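Local coordinates for protein phosphoribosylaminoimidazole-succinocarboxamide synthase (Ehrlichia chaffeensis str. Arkansas, PDB 3KRE) that catalyses the ATP-dependent joining of L-aspartate to the carboxylate of 5-amino-1-(5-phosphoribosyl)imidazole-4-carboxylate, giving SAICAR in de novo purine biosynthesis, at residues Val153-Ile158 with Lys171-Ser176. Sequence-based numbering, arbitrary orientation.
Sequences VSEGHI and KIKILS
A lone surface salt bridge, E155 to K173, ties the first turn of the short helix 155-160 to the long helix 166-189 of the SAICAR synthetase fold. The two side chains reach out from opposite directions across a backbone gap of 10.7 Å, measured between the CA atoms of E155 and K173. E155 OE2 takes a hydrogen bond from K173 NZ at 2.7 Å, on the syn side of the carboxylate and 22° out of its plane. The other oxygen, OE1, lies 3.3 Å from K173 NZ, and a water closes the ring there: it donates to E155 OE1 at 2.8 Å and accepts from K173 NZ at 2.9 Å. E155 runs out extended beyond CG, whereas K173 bends at chi3 (-81°), which swings its CE and NZ in front of the carboxylate. At the start of the short helix S154 is the N-cap, its OG accepting from H157 N at 3.1 Å. Deeper down, I158 and I172 both touch L164 in the connection between the helices, and the K173 side chain touches F141 of strand 133-143. Across the two segments, then, the link is ionic: one direct, charged hydrogen bond plus a water bridge engage both carboxylate oxygens, and the proximity of the opposite charges should keep the glutamate ionised and the lysine protonated.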
loop_
_atom_site.group_PDB
_atom_site.type_symbol
_atom_site.label_atom_id
_atom_site.label_comp_id
_atom_site.label_asym_id
_atom_site.label_seq_id
_atom_site.Cartn_x
_atom_site.Cartn_y
_atom_site.Cartn_z
ATOM N N VAL A 153 -11.503 5.850 -11.766
ATOM C CA VAL A 153 -12.059 5.128 -12.892
ATOM C C VAL A 153 -13.124 4.173 -12.394
ATOM O O VAL A 153 -13.010 3.594 -11.316
ATOM C CB VAL A 153 -10.984 4.326 -13.674
ATOM C CG1 VAL A 153 -10.042 5.305 -14.437
ATOM C CG2 VAL A 153 -10.186 3.362 -12.761
ATOM N N SER A 154 -14.147 3.999 -13.216
ATOM C CA SER A 154 -15.158 2.961 -12.999
ATOM C C SER A 154 -14.682 1.592 -13.436
ATOM O O SER A 154 -13.703 1.437 -14.171
ATOM C CB SER A 154 -16.402 3.304 -13.797
ATOM O OG SER A 154 -16.147 3.184 -15.181
ATOM N N GLU A 155 -15.427 0.580 -13.024
ATOM C CA GLU A 155 -15.190 -0.770 -13.527
ATOM C C GLU A 155 -15.268 -0.893 -15.033
ATOM O O GLU A 155 -14.432 -1.564 -15.651
ATOM C CB GLU A 155 -16.167 -1.749 -12.862
ATOM C CG GLU A 155 -15.949 -1.816 -11.363
ATOM C CD GLU A 155 -16.653 -3.014 -10.685
ATOM O OE1 GLU A 155 -16.965 -4.022 -11.386
ATOM O OE2 GLU A 155 -16.893 -2.910 -9.459
ATOM N N GLY A 156 -16.266 -0.250 -15.640
ATOM C CA GLY A 156 -16.459 -0.307 -17.059
ATOM C C GLY A 156 -15.302 0.305 -17.810
ATOM O O GLY A 156 -14.961 -0.156 -18.883
ATOM N N HIS A 157 -14.678 1.307 -17.209
ATOM C CA HIS A 157 -13.481 1.933 -17.769
ATOM C C HIS A 157 -12.344 0.926 -17.772
ATOM O O HIS A 157 -11.710 0.681 -18.816
ATOM C CB HIS A 157 -13.105 3.138 -16.933
ATOM C CG HIS A 157 -12.014 3.985 -17.511
ATOM N ND1 HIS A 157 -12.122 5.357 -17.624
ATOM C CD2 HIS A 157 -10.782 3.664 -17.976
ATOM C CE1 HIS A 157 -11.005 5.840 -18.134
ATOM N NE2 HIS A 157 -10.174 4.834 -18.355
ATOM N N ILE A 158 -12.119 0.321 -16.617
ATOM C CA ILE A 158 -11.077 -0.710 -16.475
ATOM C C ILE A 158 -11.275 -1.795 -17.525
ATOM O O ILE A 158 -10.336 -2.183 -18.188
ATOM C CB ILE A 158 -11.066 -1.287 -15.042
ATOM C CG1 ILE A 158 -10.600 -0.230 -14.036
ATOM C CG2 ILE A 158 -10.212 -2.590 -14.968
ATOM C CD1 ILE A 158 -10.972 -0.556 -12.555
ATOM N N LYS A 171 -12.106 -10.839 -9.188
ATOM C CA LYS A 171 -11.069 -11.403 -8.300
ATOM C C LYS A 171 -10.373 -10.299 -7.482
ATOM O O LYS A 171 -10.159 -10.443 -6.287
ATOM C CB LYS A 171 -10.044 -12.185 -9.102
ATOM C CG LYS A 171 -8.928 -12.820 -8.306
ATOM C CD LYS A 171 -9.357 -14.035 -7.506
ATOM C CE LYS A 171 -8.128 -14.868 -7.052
ATOM N NZ LYS A 171 -7.547 -15.799 -8.100
ATOM N N ILE A 172 -10.046 -9.192 -8.128
ATOM C CA ILE A 172 -9.319 -8.133 -7.438
ATOM C C ILE A 172 -10.145 -7.572 -6.284
ATOM O O ILE A 172 -9.611 -7.214 -5.225
ATOM C CB ILE A 172 -8.823 -7.048 -8.433
ATOM C CG1 ILE A 172 -7.596 -6.327 -7.880
ATOM C CG2 ILE A 172 -9.869 -6.027 -8.785
ATOM C CD1 ILE A 172 -6.871 -5.546 -8.969
ATOM N N LYS A 173 -11.459 -7.540 -6.460
ATOM C CA LYS A 173 -12.326 -7.053 -5.388
ATOM C C LYS A 173 -12.397 -8.081 -4.241
ATOM O O LYS A 173 -12.344 -7.715 -3.048
ATOM C CB LYS A 173 -13.701 -6.715 -5.934
ATOM C CG LYS A 173 -13.648 -5.615 -6.996
ATOM C CD LYS A 173 -15.048 -5.073 -7.338
ATOM C CE LYS A 173 -15.754 -5.931 -8.280
ATOM N NZ LYS A 173 -17.177 -5.424 -8.443
ATOM N N ILE A 174 -12.483 -9.349 -4.591
ATOM C CA ILE A 174 -12.543 -10.418 -3.568
ATOM C C ILE A 174 -11.228 -10.403 -2.758
ATOM O O ILE A 174 -11.234 -10.452 -1.494
ATOM C CB ILE A 174 -12.750 -11.792 -4.207
ATOM C CG1 ILE A 174 -14.183 -11.919 -4.761
ATOM C CG2 ILE A 174 -12.416 -12.918 -3.203
ATOM C CD1 ILE A 174 -14.338 -13.122 -5.733
ATOM N N LEU A 175 -10.110 -10.313 -3.468
ATOM C CA LEU A 175 -8.787 -10.302 -2.824
ATOM C C LEU A 175 -8.633 -9.070 -1.944
ATOM O O LEU A 175 -8.097 -9.170 -0.835
ATOM C CB LEU A 175 -7.649 -10.338 -3.871
ATOM C CG LEU A 175 -7.483 -11.640 -4.651
ATOM C CD1 LEU A 175 -6.409 -11.473 -5.792
ATOM C CD2 LEU A 175 -7.123 -12.844 -3.711
ATOM N N SER A 176 -9.064 -7.910 -2.454
ATOM C CA SER A 176 -8.976 -6.658 -1.702
ATOM C C SER A 176 -9.755 -6.732 -0.407
ATOM O O SER A 176 -9.259 -6.309 0.655
ATOM C CB SER A 176 -9.403 -5.452 -2.581
ATOM O OG SER A 176 -8.472 -5.272 -3.629
HETATM O O HOH W 1 -19.237 -5.284 -10.479
#